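Local coordinates for NAD nucleotidase (Haemophilus influenzae, PDB 3ZTV), which degrades NAD in the periplasm to adenosine and nicotinamide riboside, combining NAD pyrophosphatase with 5'-nucleotidase activity that is highest on AMP, at residues A[11-16]-A[276-281]; A[30-35]-A[239-244]; A[125-130]-A[159-164]; A[403-408]-A[468-473]. All coordinates share one frame; numbering follows the deposited sequence.

Contact 1 (A[11-16]-A[276-281]); sequences VELSIL and VKFSPE
Val11 and Phe278 bond to each other through both of their backbone polar groups, and Leu13 and Val276 do the same, so two hydrogen-bonded antiparallel pairs flank the non-hydrogen-bonded pair Glu12-Lys277. The Phe278 N to Val11 O bond is 2.8 Å long and almost straight (172°). The return bond, Val11 N to Phe278 O, is longer at 3.2 Å and more bent (143°). Leu13 N donates to Val276 O at 2.8 Å. That same oxygen also receives a CA-H...O contact from Glu12 CA at 3.2 Å, and Glu12 CG lies close to it. Swung away from its own backbone N (chi1 -162°), the Glu12 side chain runs out extended, and its OE2 is hydrogen-bonded to Thr287 OG1 of strand 284-295, on the far side of strand 270-278.

Val11, Leu13, Val276 and Phe278 turn their side chains to the other face. Leu13 CD1 meets the Phe278 ring at its edge, 3.7 Å from CE2, while Val276 CG1 covers part of one ring face near the rim. Ile15 CD1 touches Val276 CG2 at 4.1 Å. Leu13 also packs on Ile153 of strand 151-159 in the facing sheet. The strand pair is two-sided: Glu12 and Lys277 make a polar, more accessible face, and the aliphatic and aromatic groups behind them are buried between sheets, consistent with the two stacked sheets of the calcineurin-like phosphoesterase fold.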
loop_
_atom_site.group_PDB
_atom_site.type_symbol
_atom_site.label_atom_id
_atom_site.label_comp_id
_atom_site.label_asym_id
_atom_site.label_seq_id
_atom_site.Cartn_x
_atom_site.Cartn_y
_atom_site.Cartn_z
ATOM N N VAL A 11 -26.561 -7.672 -20.976
ATOM C CA VAL A 11 -26.169 -6.766 -22.060
ATOM C C VAL A 11 -24.870 -7.202 -22.710
ATOM O O VAL A 11 -24.069 -7.909 -22.102
ATOM C CB VAL A 11 -25.999 -5.303 -21.583
ATOM C CG1 VAL A 11 -27.320 -4.738 -21.094
ATOM C CG2 VAL A 11 -24.930 -5.206 -20.508
ATOM N N GLU A 12 -24.651 -6.760 -23.943
ATOM C CA GLU A 12 -23.398 -7.071 -24.626
ATOM C C GLU A 12 -22.606 -5.808 -24.965
ATOM O O GLU A 12 -23.173 -4.732 -25.172
ATOM C CB GLU A 12 -23.634 -7.928 -25.871
ATOM C CG GLU A 12 -22.368 -8.625 -26.365
ATOM C CD GLU A 12 -22.635 -9.713 -27.383
ATOM O OE1 GLU A 12 -23.761 -10.260 -27.412
ATOM O OE2 GLU A 12 -21.708 -10.021 -28.161
ATOM N N LEU A 13 -21.286 -5.956 -24.969
ATOM C CA LEU A 13 -20.348 -4.868 -25.223
ATOM C C LEU A 13 -19.355 -5.307 -26.286
ATOM O O LEU A 13 -18.943 -6.468 -26.299
ATOM C CB LEU A 13 -19.565 -4.557 -23.944
ATOM C CG LEU A 13 -19.841 -3.363 -23.032
ATOM C CD1 LEU A 13 -18.737 -3.309 -21.987
ATOM C CD2 LEU A 13 -19.873 -2.063 -23.811
ATOM N N SER A 14 -18.939 -4.374 -27.142
ATOM C CA SER A 14 -17.922 -4.663 -28.150
ATOM C C SER A 14 -16.680 -3.807 -27.880
ATOM O O SER A 14 -16.611 -2.651 -28.292
ATOM C CB SER A 14 -18.468 -4.417 -29.561
ATOM O OG SER A 14 -19.560 -5.295 -29.799
ATOM N N ILE A 15 -15.714 -4.376 -27.168
ATOM C CA ILE A 15 -14.505 -3.642 -26.800
ATOM C C ILE A 15 -13.510 -3.631 -27.967
ATOM O O ILE A 15 -13.187 -4.668 -28.531
ATOM C CB ILE A 15 -13.870 -4.241 -25.537
ATOM C CG1 ILE A 15 -14.911 -4.282 -24.407
ATOM C CG2 ILE A 15 -12.628 -3.455 -25.133
ATOM C CD1 ILE A 15 -14.420 -4.950 -23.157
ATOM N N LEU A 16 -13.046 -2.437 -28.310
ATOM C CA LEU A 16 -12.068 -2.220 -29.382
ATOM C C LEU A 16 -10.952 -1.390 -28.776
ATOM O O LEU A 16 -11.218 -0.323 -28.206
ATOM C CB LEU A 16 -12.712 -1.461 -30.541
ATOM C CG LEU A 16 -13.861 -2.198 -31.245
ATOM C CD1 LEU A 16 -14.661 -1.255 -32.143
ATOM C CD2 LEU A 16 -13.315 -3.366 -32.054
ATOM N N VAL A 276 -18.121 -9.130 -25.543
ATOM C CA VAL A 276 -18.412 -9.581 -24.185
ATOM C C VAL A 276 -19.900 -9.543 -23.895
ATOM O O VAL A 276 -20.548 -8.513 -24.084
ATOM C CB VAL A 276 -17.709 -8.700 -23.133
ATOM C CG1 VAL A 276 -18.027 -9.208 -21.721
ATOM C CG2 VAL A 276 -16.203 -8.661 -23.376
ATOM N N LYS A 277 -20.442 -10.664 -23.426
ATOM C CA LYS A 277 -21.812 -10.689 -22.933
ATOM C C LYS A 277 -21.783 -10.733 -21.409
ATOM O O LYS A 277 -21.027 -11.498 -20.812
ATOM C CB LYS A 277 -22.590 -11.881 -23.490
ATOM C CG LYS A 277 -24.029 -11.938 -22.972
ATOM C CD LYS A 277 -24.853 -13.029 -23.634
ATOM C CE LYS A 277 -26.272 -13.031 -23.077
ATOM N NZ LYS A 277 -27.174 -13.964 -23.809
ATOM N N PHE A 278 -22.593 -9.888 -20.785
ATOM C CA PHE A 278 -22.720 -9.881 -19.332
ATOM C C PHE A 278 -24.069 -10.462 -18.929
ATOM O O PHE A 278 -25.103 -10.079 -19.479
ATOM C CB PHE A 278 -22.608 -8.455 -18.788
ATOM C CG PHE A 278 -21.247 -7.822 -18.965
ATOM C CD1 PHE A 278 -20.253 -8.004 -18.013
ATOM C CD2 PHE A 278 -20.977 -7.014 -20.057
ATOM C CE1 PHE A 278 -19.011 -7.410 -18.160
ATOM C CE2 PHE A 278 -19.731 -6.420 -20.210
ATOM C CZ PHE A 278 -18.747 -6.620 -19.251
ATOM N N SER A 279 -24.055 -11.378 -17.967
ATOM C CA SER A 279 -25.291 -11.879 -17.378
ATOM C C SER A 279 -25.945 -10.763 -16.564
ATOM O O SER A 279 -25.312 -9.741 -16.288
ATOM C CB SER A 279 -24.989 -13.069 -16.472
ATOM O OG SER A 279 -24.345 -12.633 -15.283
ATOM N N PRO A 280 -27.222 -10.942 -16.174
ATOM C CA PRO A 280 -27.850 -9.900 -15.349
ATOM C C PRO A 280 -27.039 -9.597 -14.084
ATOM O O PRO A 280 -26.992 -8.440 -13.641
ATOM C CB PRO A 280 -29.203 -10.521 -14.984
ATOM C CG PRO A 280 -29.506 -11.431 -16.153
ATOM C CD PRO A 280 -28.167 -12.020 -16.527
ATOM N N GLU A 281 -26.390 -10.619 -13.537
ATOM C CA GLU A 281 -25.581 -10.482 -12.328
ATOM C C GLU A 281 -24.181 -9.919 -12.612
ATOM O O GLU A 281 -23.378 -9.751 -11.694
ATOM C CB GLU A 281 -25.480 -11.827 -11.597
ATOM C CG GLU A 281 -26.818 -12.409 -11.131
ATOM C CD GLU A 281 -27.611 -13.085 -12.245
ATOM O OE1 GLU A 281 -27.015 -13.490 -13.270
ATOM O OE2 GLU A 281 -28.844 -13.216 -12.089
#

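Contact 2 (A[30-35]-A[239-244]); sequences TRINLN and LKLPVI
A Schellman motif ends helix 234-238, and its exit, Leu239 to Leu241, docks against strand 28-34, which pairs with 37-43 in a two-stranded hairpin. Lys240 takes the positive phi of the motif (60°), and the turn offers Leu239 O to the strand. Asn33 N bonds to that oxygen at 2.8 Å with a nearly straight N-H...O, although the donor stands well above the carbonyl plane. In the other direction, Leu239 CA makes a longer CA-H...O contact of 3.5 Å with Asn33 O. A water donates to both Arg31 O and Lys240 O, bridging the backbones one step farther along.

In three cases a side chain of the strand runs beside one of the turn. Ile32 CG2 packs on Leu241 CD2 at 3.7 Å, and Leu34 CD1 on Leu239 CD2 at 4.1 Å; these pairs are buried, with Leu34 also covered by helix 314-325. The third is at the surface, where the extended methylenes of Lys240 run along Asn33, CG lying 3.7 Å from Asn33 CB. Lys240 thus contributes its aliphatic length here, rather than its charge. Apolar groups inside and a lysine stem outside, with one direct backbone bond linking strand and turn, are the features by which this Schellman C-cap joins the edge of a beta hairpin.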
loop_
_atom_site.group_PDB
_atom_site.type_symbol
_atom_site.label_atom_id
_atom_site.label_comp_id
_atom_site.label_asym_id
_atom_site.label_seq_id
_atom_site.Cartn_x
_atom_site.Cartn_y
_atom_site.Cartn_z
ATOM N N THR A 30 8.263 -5.095 -40.113
ATOM C CA THR A 30 8.454 -6.265 -39.271
ATOM C C THR A 30 8.694 -7.482 -40.170
ATOM O O THR A 30 8.570 -7.387 -41.393
ATOM C CB THR A 30 7.243 -6.500 -38.335
ATOM O OG1 THR A 30 7.623 -7.368 -37.260
ATOM C CG2 THR A 30 6.085 -7.124 -39.097
ATOM N N ARG A 31 9.040 -8.615 -39.573
ATOM C CA ARG A 31 9.261 -9.827 -40.350
ATOM C C ARG A 31 8.319 -10.942 -39.922
ATOM O O ARG A 31 8.110 -11.165 -38.724
ATOM C CB ARG A 31 10.717 -10.277 -40.228
ATOM C CG ARG A 31 11.712 -9.243 -40.713
ATOM C CD ARG A 31 13.114 -9.812 -40.750
ATOM N NE ARG A 31 14.114 -8.771 -40.946
ATOM C CZ ARG A 31 15.409 -9.013 -41.116
ATOM N NH1 ARG A 31 15.852 -10.261 -41.121
ATOM N NH2 ARG A 31 16.256 -8.007 -41.285
ATOM N N ILE A 32 7.741 -11.619 -40.909
ATOM C CA ILE A 32 6.838 -12.734 -40.668
ATOM C C ILE A 32 7.286 -13.945 -41.475
ATOM O O ILE A 32 8.082 -13.827 -42.410
ATOM C CB ILE A 32 5.386 -12.390 -41.078
ATOM C CG1 ILE A 32 5.315 -12.006 -42.559
ATOM C CG2 ILE A 32 4.825 -11.272 -40.187
ATOM C CD1 ILE A 32 3.913 -11.716 -43.051
ATOM N N ASN A 33 6.784 -15.115 -41.100
ATOM C CA ASN A 33 6.968 -16.303 -41.915
ATOM C C ASN A 33 5.715 -16.556 -42.737
ATOM O O ASN A 33 4.689 -16.999 -42.207
ATOM C CB ASN A 33 7.314 -17.515 -41.056
ATOM C CG ASN A 33 8.000 -18.605 -41.858
ATOM O OD1 ASN A 33 7.344 -19.438 -42.479
ATOM N ND2 ASN A 33 9.330 -18.593 -41.863
ATOM N N LEU A 34 5.810 -16.270 -44.030
ATOM C CA LEU A 34 4.671 -16.326 -44.932
ATOM C C LEU A 34 4.946 -17.353 -46.022
ATOM O O LEU A 34 5.958 -17.272 -46.725
ATOM C CB LEU A 34 4.429 -14.949 -45.553
ATOM C CG LEU A 34 3.243 -14.749 -46.497
ATOM C CD1 LEU A 34 1.944 -15.121 -45.799
ATOM C CD2 LEU A 34 3.194 -13.314 -46.994
ATOM N N ASN A 35 4.048 -18.321 -46.156
ATOM C CA ASN A 35 4.262 -19.418 -47.091
ATOM C C ASN A 35 5.660 -20.025 -46.942
ATOM O O ASN A 35 6.291 -20.390 -47.931
ATOM C CB ASN A 35 4.023 -18.968 -48.538
ATOM C CG ASN A 35 2.582 -18.555 -48.796
ATOM O OD1 ASN A 35 2.289 -17.842 -49.755
ATOM N ND2 ASN A 35 1.675 -18.996 -47.931
ATOM N N LEU A 239 2.358 -17.350 -38.484
ATOM C CA LEU A 239 3.179 -16.352 -39.161
ATOM C C LEU A 239 4.452 -16.049 -38.380
ATOM O O LEU A 239 5.250 -15.191 -38.774
ATOM C CB LEU A 239 2.384 -15.064 -39.358
ATOM C CG LEU A 239 1.172 -15.105 -40.280
ATOM C CD1 LEU A 239 0.439 -13.773 -40.248
ATOM C CD2 LEU A 239 1.609 -15.455 -41.701
ATOM N N LYS A 240 4.641 -16.753 -37.268
ATOM C CA LYS A 240 5.811 -16.560 -36.420
ATOM C C LYS A 240 5.914 -15.131 -35.869
ATOM O O LYS A 240 7.006 -14.605 -35.627
ATOM C CB LYS A 240 7.088 -17.009 -37.139
ATOM C CG LYS A 240 7.054 -18.489 -37.504
ATOM C CD LYS A 240 8.432 -19.033 -37.853
ATOM C CE LYS A 240 8.342 -20.492 -38.284
ATOM N NZ LYS A 240 9.678 -21.081 -38.576
ATOM N N LEU A 241 4.754 -14.513 -35.669
ATOM C CA LEU A 241 4.667 -13.285 -34.887
ATOM C C LEU A 241 4.959 -13.603 -33.416
ATOM O O LEU A 241 4.802 -14.745 -32.984
ATOM C CB LEU A 241 3.285 -12.653 -35.061
ATOM C CG LEU A 241 3.059 -12.040 -36.448
ATOM C CD1 LEU A 241 1.576 -11.862 -36.741
ATOM C CD2 LEU A 241 3.825 -10.727 -36.622
ATOM N N PRO A 242 5.394 -12.596 -32.643
ATOM C CA PRO A 242 5.844 -12.852 -31.267
ATOM C C PRO A 242 4.692 -12.951 -30.257
ATOM O O PRO A 242 4.559 -12.152 -29.309
ATOM C CB PRO A 242 6.756 -11.658 -30.979
ATOM C CG PRO A 242 6.188 -10.563 -31.810
ATOM C CD PRO A 242 5.706 -11.225 -33.082
ATOM N N VAL A 243 3.862 -13.967 -30.452
ATOM C CA VAL A 243 2.695 -14.175 -29.604
ATOM C C VAL A 243 3.114 -14.632 -28.213
ATOM O O VAL A 243 3.823 -15.631 -28.065
ATOM C CB VAL A 243 1.745 -15.206 -30.223
ATOM C CG1 VAL A 243 0.579 -15.470 -29.281
ATOM C CG2 VAL A 243 1.249 -14.721 -31.575
ATOM N N ILE A 244 2.674 -13.901 -27.191
ATOM C CA ILE A 244 3.046 -14.206 -25.814
ATOM C C ILE A 244 1.951 -15.001 -25.098
ATOM O O ILE A 244 2.234 -15.969 -24.396
ATOM C CB ILE A 244 3.357 -12.920 -25.016
ATOM C CG1 ILE A 244 4.420 -12.084 -25.732
ATOM C CG2 ILE A 244 3.814 -13.254 -23.596
ATOM C CD1 ILE A 244 5.727 -12.822 -25.997
HETATM O O HOH W 1 8.991 -13.726 -37.677
#

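Contact 3 (A[125-130]-A[159-164]); sequences SANVIP and DTVNKT
The side-chain amide of Asn127 pairs with the backbone of Asp159 through two hydrogen bonds, and this is the tight part of the contact. Asp159 N donates to Asn127 OD1 at 2.9 Å, and Asn127 ND2 returns a bond to Asp159 O, also at 2.9 Å. The second is nearly straight (173°), with the acceptor close to the amide plane. With CG set between the backbone N and carbonyl carbon of its own residue (chi1 68°), the amide presents OD1 and ND2 to the backbone of Asp159, and the two bonds fix its rotation. ND2 has another acceptor, Tyr177 O, so both amide atoms are engaged in a buried setting.

Around this grip the packing is sparser. Val128 CG2 rests on Asp159 CB at 3.6 Å, and Val161 CG2 lies obliquely across the amide, 3.4 Å from Asn127 ND2. Ser125 OG comes only as near as 4.3 Å to Asp159 CB. Beyond Val161, which is partly exposed, the chain turns into helix 162-167 and leaves the contact.

Asp159 follows the run of strand 151-159, its side chain about 6 Å from a bound zinc ion. Phe176 of strand 174-176 packs against both Val128 and Val161, and Thr182 of helix 179-191 touches Asn127.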
loop_
_atom_site.group_PDB
_atom_site.type_symbol
_atom_site.label_atom_id
_atom_site.label_comp_id
_atom_site.label_asym_id
_atom_site.label_seq_id
_atom_site.Cartn_x
_atom_site.Cartn_y
_atom_site.Cartn_z
ATOM N N SER A 125 -7.705 8.093 -14.794
ATOM C CA SER A 125 -6.611 7.529 -14.000
ATOM C C SER A 125 -6.960 7.648 -12.519
ATOM O O SER A 125 -7.032 8.759 -11.974
ATOM C CB SER A 125 -5.274 8.217 -14.289
ATOM O OG SER A 125 -4.234 7.521 -13.633
ATOM N N ALA A 126 -7.214 6.510 -11.880
ATOM C CA ALA A 126 -7.692 6.494 -10.498
ATOM C C ALA A 126 -6.580 6.509 -9.449
ATOM O O ALA A 126 -6.841 6.880 -8.311
ATOM C CB ALA A 126 -8.608 5.293 -10.267
ATOM N N ASN A 127 -5.361 6.110 -9.810
ATOM C CA ASN A 127 -4.274 6.021 -8.834
ATOM C C ASN A 127 -3.186 7.078 -9.063
ATOM O O ASN A 127 -2.106 7.008 -8.460
ATOM C CB ASN A 127 -3.670 4.607 -8.767
ATOM C CG ASN A 127 -2.926 4.216 -10.036
ATOM O OD1 ASN A 127 -3.305 4.602 -11.141
ATOM N ND2 ASN A 127 -1.877 3.427 -9.874
ATOM N N VAL A 128 -3.467 8.048 -9.940
ATOM C CA VAL A 128 -2.566 9.166 -10.201
ATOM C C VAL A 128 -3.397 10.419 -9.950
ATOM O O VAL A 128 -4.335 10.715 -10.701
ATOM C CB VAL A 128 -2.037 9.129 -11.646
ATOM C CG1 VAL A 128 -1.019 10.242 -11.857
ATOM C CG2 VAL A 128 -1.426 7.758 -11.957
ATOM N N ILE A 129 -3.086 11.145 -8.879
ATOM C CA ILE A 129 -3.994 12.179 -8.380
ATOM C C ILE A 129 -3.244 13.497 -8.115
ATOM O O ILE A 129 -2.448 13.583 -7.181
ATOM C CB ILE A 129 -4.739 11.717 -7.083
ATOM C CG1 ILE A 129 -5.396 10.346 -7.285
ATOM C CG2 ILE A 129 -5.807 12.727 -6.707
ATOM C CD1 ILE A 129 -6.112 9.812 -6.021
ATOM N N PRO A 130 -3.485 14.527 -8.947
ATOM C CA PRO A 130 -2.767 15.788 -8.727
ATOM C C PRO A 130 -3.366 16.625 -7.599
ATOM O O PRO A 130 -4.592 16.683 -7.436
ATOM C CB PRO A 130 -2.929 16.516 -10.065
ATOM C CG PRO A 130 -3.193 15.428 -11.065
ATOM C CD PRO A 130 -4.061 14.463 -10.298
ATOM N N ASP A 159 -2.614 3.449 -13.675
ATOM C CA ASP A 159 -1.247 3.552 -14.198
ATOM C C ASP A 159 -0.275 2.703 -13.402
ATOM O O ASP A 159 -0.518 2.364 -12.238
ATOM C CB ASP A 159 -0.784 5.011 -14.134
ATOM C CG ASP A 159 0.233 5.388 -15.224
ATOM O OD1 ASP A 159 0.814 4.515 -15.913
ATOM O OD2 ASP A 159 0.465 6.619 -15.381
ATOM N N THR A 160 0.820 2.332 -14.046
ATOM C CA THR A 160 1.943 1.731 -13.356
ATOM C C THR A 160 2.603 2.770 -12.436
ATOM O O THR A 160 2.765 3.940 -12.814
ATOM C CB THR A 160 2.934 1.122 -14.361
ATOM O OG1 THR A 160 3.928 0.372 -13.650
ATOM C CG2 THR A 160 3.587 2.187 -15.280
ATOM N N VAL A 161 2.952 2.366 -11.218
ATOM C CA VAL A 161 3.427 3.304 -10.196
ATOM C C VAL A 161 4.950 3.469 -10.178
ATOM O O VAL A 161 5.465 4.527 -10.562
ATOM C CB VAL A 161 2.884 2.952 -8.789
ATOM C CG1 VAL A 161 3.519 3.849 -7.741
ATOM C CG2 VAL A 161 1.360 3.094 -8.767
ATOM N N ASN A 162 5.672 2.449 -9.721
ATOM C CA ASN A 162 7.122 2.560 -9.561
ATOM C C ASN A 162 7.832 2.975 -10.853
ATOM O O ASN A 162 8.709 3.834 -10.851
ATOM C CB ASN A 162 7.725 1.250 -9.038
ATOM C CG ASN A 162 7.298 0.924 -7.618
ATOM O OD1 ASN A 162 6.876 1.795 -6.861
ATOM N ND2 ASN A 162 7.432 -0.342 -7.247
ATOM N N LYS A 163 7.448 2.365 -11.967
ATOM C CA LYS A 163 8.076 2.670 -13.248
ATOM C C LYS A 163 7.916 4.152 -13.623
ATOM O O LYS A 163 8.847 4.786 -14.138
ATOM C CB LYS A 163 7.507 1.766 -14.346
ATOM C CG LYS A 163 8.127 2.009 -15.711
ATOM C CD LYS A 163 7.584 1.042 -16.751
ATOM C CE LYS A 163 8.063 -0.386 -16.511
ATOM N NZ LYS A 163 7.734 -1.265 -17.678
ATOM N N THR A 164 6.738 4.713 -13.361
ATOM C CA THR A 164 6.473 6.116 -13.669
ATOM C C THR A 164 7.253 7.039 -12.735
ATOM O O THR A 164 7.941 7.964 -13.184
ATOM C CB THR A 164 4.963 6.439 -13.612
ATOM O OG1 THR A 164 4.264 5.557 -14.495
ATOM C CG2 THR A 164 4.695 7.885 -14.037
#

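Contact 4 (A[403-408]-A[468-473]); sequences DLTIQN and YGAGIR. With ADN (adenosine), chain D.
Strands 404-408 and 468-470 run antiparallel at 153°, their axes 4.7 Å apart, with Thr405-Ala470 and Gln407-Tyr468 as hydrogen-bonded pairs on either side of Ile406-Gly469. Gln407 N to Tyr468 O is 2.9 Å and nearly straight, whereas Ala470 N reaches Thr405 O at 3.0 Å with the donor tilted from the carbonyl plane. At Gly469, the absence of a side chain lets CA pass 3.0 Å from Thr405 O, where Ile472 CG2 also packs. Gly471 has positive phi and turns the chain from strand 467-470 into strand 472-477.

The two strands form one side of the mixed sheet of the 5'-nucleotidase C-terminal domain, 467-470 being outermost; helices 386-396 and 443-460 pack on different faces. Toward helix 386-396, Thr405 OG1, tucked between its own backbone N and carbonyl carbon (chi1 57°), lies 3.4 Å from Ala470 CB and is hydrogen-bonded to Ala392 O. Toward the other, Leu404 CB meets Ile472 CB at 3.9 Å.

Adenosine binds where strand 404-408 ends. Asn408 ND2 donates to N3 of the adenine at 3.1 Å in an essentially linear bond (179°), and makes a weak one to the ribose O2'. Asn514 ND2 donates to Asn408 OD1, which probably helps orient the amide toward N3.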
loop_
_atom_site.group_PDB
_atom_site.type_symbol
_atom_site.label_atom_id
_atom_site.label_comp_id
_atom_site.label_asym_id
_atom_site.label_seq_id
_atom_site.Cartn_x
_atom_site.Cartn_y
_atom_site.Cartn_z
ATOM N N ASP A 403 22.911 4.379 -12.071
ATOM C CA ASP A 403 24.243 4.620 -11.507
ATOM C C ASP A 403 25.350 4.707 -12.558
ATOM O O ASP A 403 26.327 5.439 -12.393
ATOM C CB ASP A 403 24.589 3.525 -10.500
ATOM C CG ASP A 403 23.695 3.554 -9.279
ATOM O OD1 ASP A 403 23.620 4.614 -8.623
ATOM O OD2 ASP A 403 23.064 2.524 -8.982
ATOM N N LEU A 404 25.205 3.945 -13.635
ATOM C CA LEU A 404 26.226 3.923 -14.671
ATOM C C LEU A 404 25.622 3.350 -15.935
ATOM O O LEU A 404 24.646 2.598 -15.883
ATOM C CB LEU A 404 27.432 3.090 -14.217
ATOM C CG LEU A 404 27.185 1.605 -13.941
ATOM C CD1 LEU A 404 27.624 0.757 -15.134
ATOM C CD2 LEU A 404 27.876 1.141 -12.651
ATOM N N THR A 405 26.188 3.727 -17.076
ATOM C CA THR A 405 25.782 3.128 -18.339
ATOM C C THR A 405 26.997 2.601 -19.088
ATOM O O THR A 405 28.112 3.094 -18.901
ATOM C CB THR A 405 25.052 4.129 -19.242
ATOM O OG1 THR A 405 25.898 5.260 -19.464
ATOM C CG2 THR A 405 23.741 4.577 -18.612
ATOM N N ILE A 406 26.772 1.601 -19.932
ATOM C CA ILE A 406 27.828 0.992 -20.737
ATOM C C ILE A 406 27.358 0.886 -22.181
ATOM O O ILE A 406 26.255 0.395 -22.438
ATOM C CB ILE A 406 28.195 -0.407 -20.211
ATOM C CG1 ILE A 406 28.739 -0.301 -18.781
ATOM C CG2 ILE A 406 29.179 -1.094 -21.147
ATOM C CD1 ILE A 406 28.896 -1.635 -18.079
ATOM N N GLN A 407 28.191 1.355 -23.111
ATOM C CA GLN A 407 27.887 1.348 -24.548
ATOM C C GLN A 407 29.042 0.690 -25.297
ATOM O O GLN A 407 30.212 0.908 -24.970
ATOM C CB GLN A 407 27.656 2.783 -25.058
ATOM C CG GLN A 407 27.444 2.925 -26.573
ATOM C CD GLN A 407 26.089 2.414 -27.056
ATOM O OE1 GLN A 407 25.258 1.966 -26.276
ATOM N NE2 GLN A 407 25.870 2.488 -28.363
ATOM N N ASN A 408 28.724 -0.124 -26.299
ATOM C CA ASN A 408 29.750 -0.764 -27.125
ATOM C C ASN A 408 30.218 0.154 -28.259
ATOM O O ASN A 408 29.407 0.831 -28.892
ATOM C CB ASN A 408 29.234 -2.092 -27.696
ATOM C CG ASN A 408 28.062 -1.907 -28.644
ATOM O OD1 ASN A 408 27.036 -1.333 -28.281
ATOM N ND2 ASN A 408 28.222 -2.382 -29.874
ATOM N N TYR A 468 32.670 1.338 -23.309
ATOM C CA TYR A 468 32.937 2.645 -22.712
ATOM C C TYR A 468 31.714 3.012 -21.892
ATOM O O TYR A 468 30.591 2.643 -22.249
ATOM C CB TYR A 468 33.163 3.715 -23.783
ATOM C CG TYR A 468 34.386 3.504 -24.653
ATOM C CD1 TYR A 468 34.374 2.592 -25.704
ATOM C CD2 TYR A 468 35.553 4.229 -24.429
ATOM C CE1 TYR A 468 35.491 2.406 -26.506
ATOM C CE2 TYR A 468 36.677 4.043 -25.227
ATOM C CZ TYR A 468 36.639 3.132 -26.262
ATOM O OH TYR A 468 37.745 2.938 -27.072
ATOM N N GLY A 469 31.915 3.739 -20.799
ATOM C CA GLY A 469 30.830 4.042 -19.884
ATOM C C GLY A 469 30.695 5.492 -19.453
ATOM O O GLY A 469 31.580 6.329 -19.674
ATOM N N ALA A 470 29.545 5.773 -18.848
ATOM C CA ALA A 470 29.274 7.051 -18.211
ATOM C C ALA A 470 28.910 6.760 -16.761
ATOM O O ALA A 470 28.145 5.841 -16.490
ATOM C CB ALA A 470 28.129 7.764 -18.910
ATOM N N GLY A 471 29.460 7.533 -15.827
ATOM C CA GLY A 471 29.270 7.249 -14.411
ATOM C C GLY A 471 30.123 6.082 -13.934
ATOM O O GLY A 471 30.077 5.701 -12.757
ATOM N N ILE A 472 30.882 5.502 -14.863
ATOM C CA ILE A 472 31.844 4.441 -14.568
ATOM C C ILE A 472 33.078 4.692 -15.416
ATOM O O ILE A 472 32.971 5.112 -16.565
ATOM C CB ILE A 472 31.272 3.025 -14.851
ATOM C CG1 ILE A 472 32.265 1.945 -14.405
ATOM C CG2 ILE A 472 30.901 2.877 -16.325
ATOM C CD1 ILE A 472 31.687 0.536 -14.330
ATOM N N ARG A 473 34.253 4.467 -14.835
ATOM C CA ARG A 473 35.500 4.604 -15.570
ATOM C C ARG A 473 36.431 3.496 -15.116
ATOM O O ARG A 473 36.327 3.019 -13.984
ATOM C CB ARG A 473 36.124 5.989 -15.355
ATOM C CG ARG A 473 36.578 6.271 -13.936
ATOM C CD ARG A 473 36.987 7.727 -13.779
ATOM N NE ARG A 473 37.565 7.987 -12.462
ATOM C CZ ARG A 473 37.792 9.203 -11.973
ATOM N NH1 ARG A 473 37.478 10.276 -12.686
ATOM N NH2 ARG A 473 38.328 9.345 -10.767
HETATM O "O5'" ADN D . 29.351 -4.684 -37.797
HETATM C "C5'" ADN D . 28.925 -5.458 -36.674
HETATM C "C4'" ADN D . 29.204 -4.670 -35.400
HETATM O "O4'" ADN D . 28.356 -3.519 -35.337
HETATM C "C3'" ADN D . 28.928 -5.464 -34.139
HETATM O "O3'" ADN D . 30.094 -6.170 -33.704
HETATM C "C2'" ADN D . 28.523 -4.395 -33.142
HETATM O "O2'" ADN D . 29.670 -3.851 -32.477
HETATM C "C1'" ADN D . 27.907 -3.305 -33.998
HETATM N N9 ADN D . 26.433 -3.418 -33.950
HETATM C C8 ADN D . 25.636 -4.111 -34.788
HETATM N N7 ADN D . 24.329 -3.977 -34.431
HETATM C C5 ADN D . 24.284 -3.186 -33.336
HETATM C C6 ADN D . 23.246 -2.627 -32.440
HETATM N N6 ADN D . 21.930 -2.887 -32.615
HETATM N N1 ADN D . 23.653 -1.841 -31.424
HETATM C C2 ADN D . 24.950 -1.555 -31.211
HETATM N N3 ADN D . 25.943 -2.023 -31.980
HETATM C C4 ADN D . 25.673 -2.821 -33.038
#

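Contacts 1, 2 and 3 belong to the metal-binding half of the chain, while contact 4 lies in the nucleoside-binding C-terminal domain. Along the sequence contact 3 falls within the loop closed by contact 2, and contact 2 within that closed by contact 1; contact 4 follows separately. In contact 3 the Asp159 side chain is about 6 Å from a bound zinc ion, and in contact 4 Asn408 touches the adenosine directly, so the two sites lie in different parts of the chain. Contacts 1 and 2 lie away from the annotated sites. Nearest atoms of contacts 3 and 4 are about 14 Å apart. Contacts 1 and 4 are the most distant, 52 Å between centres.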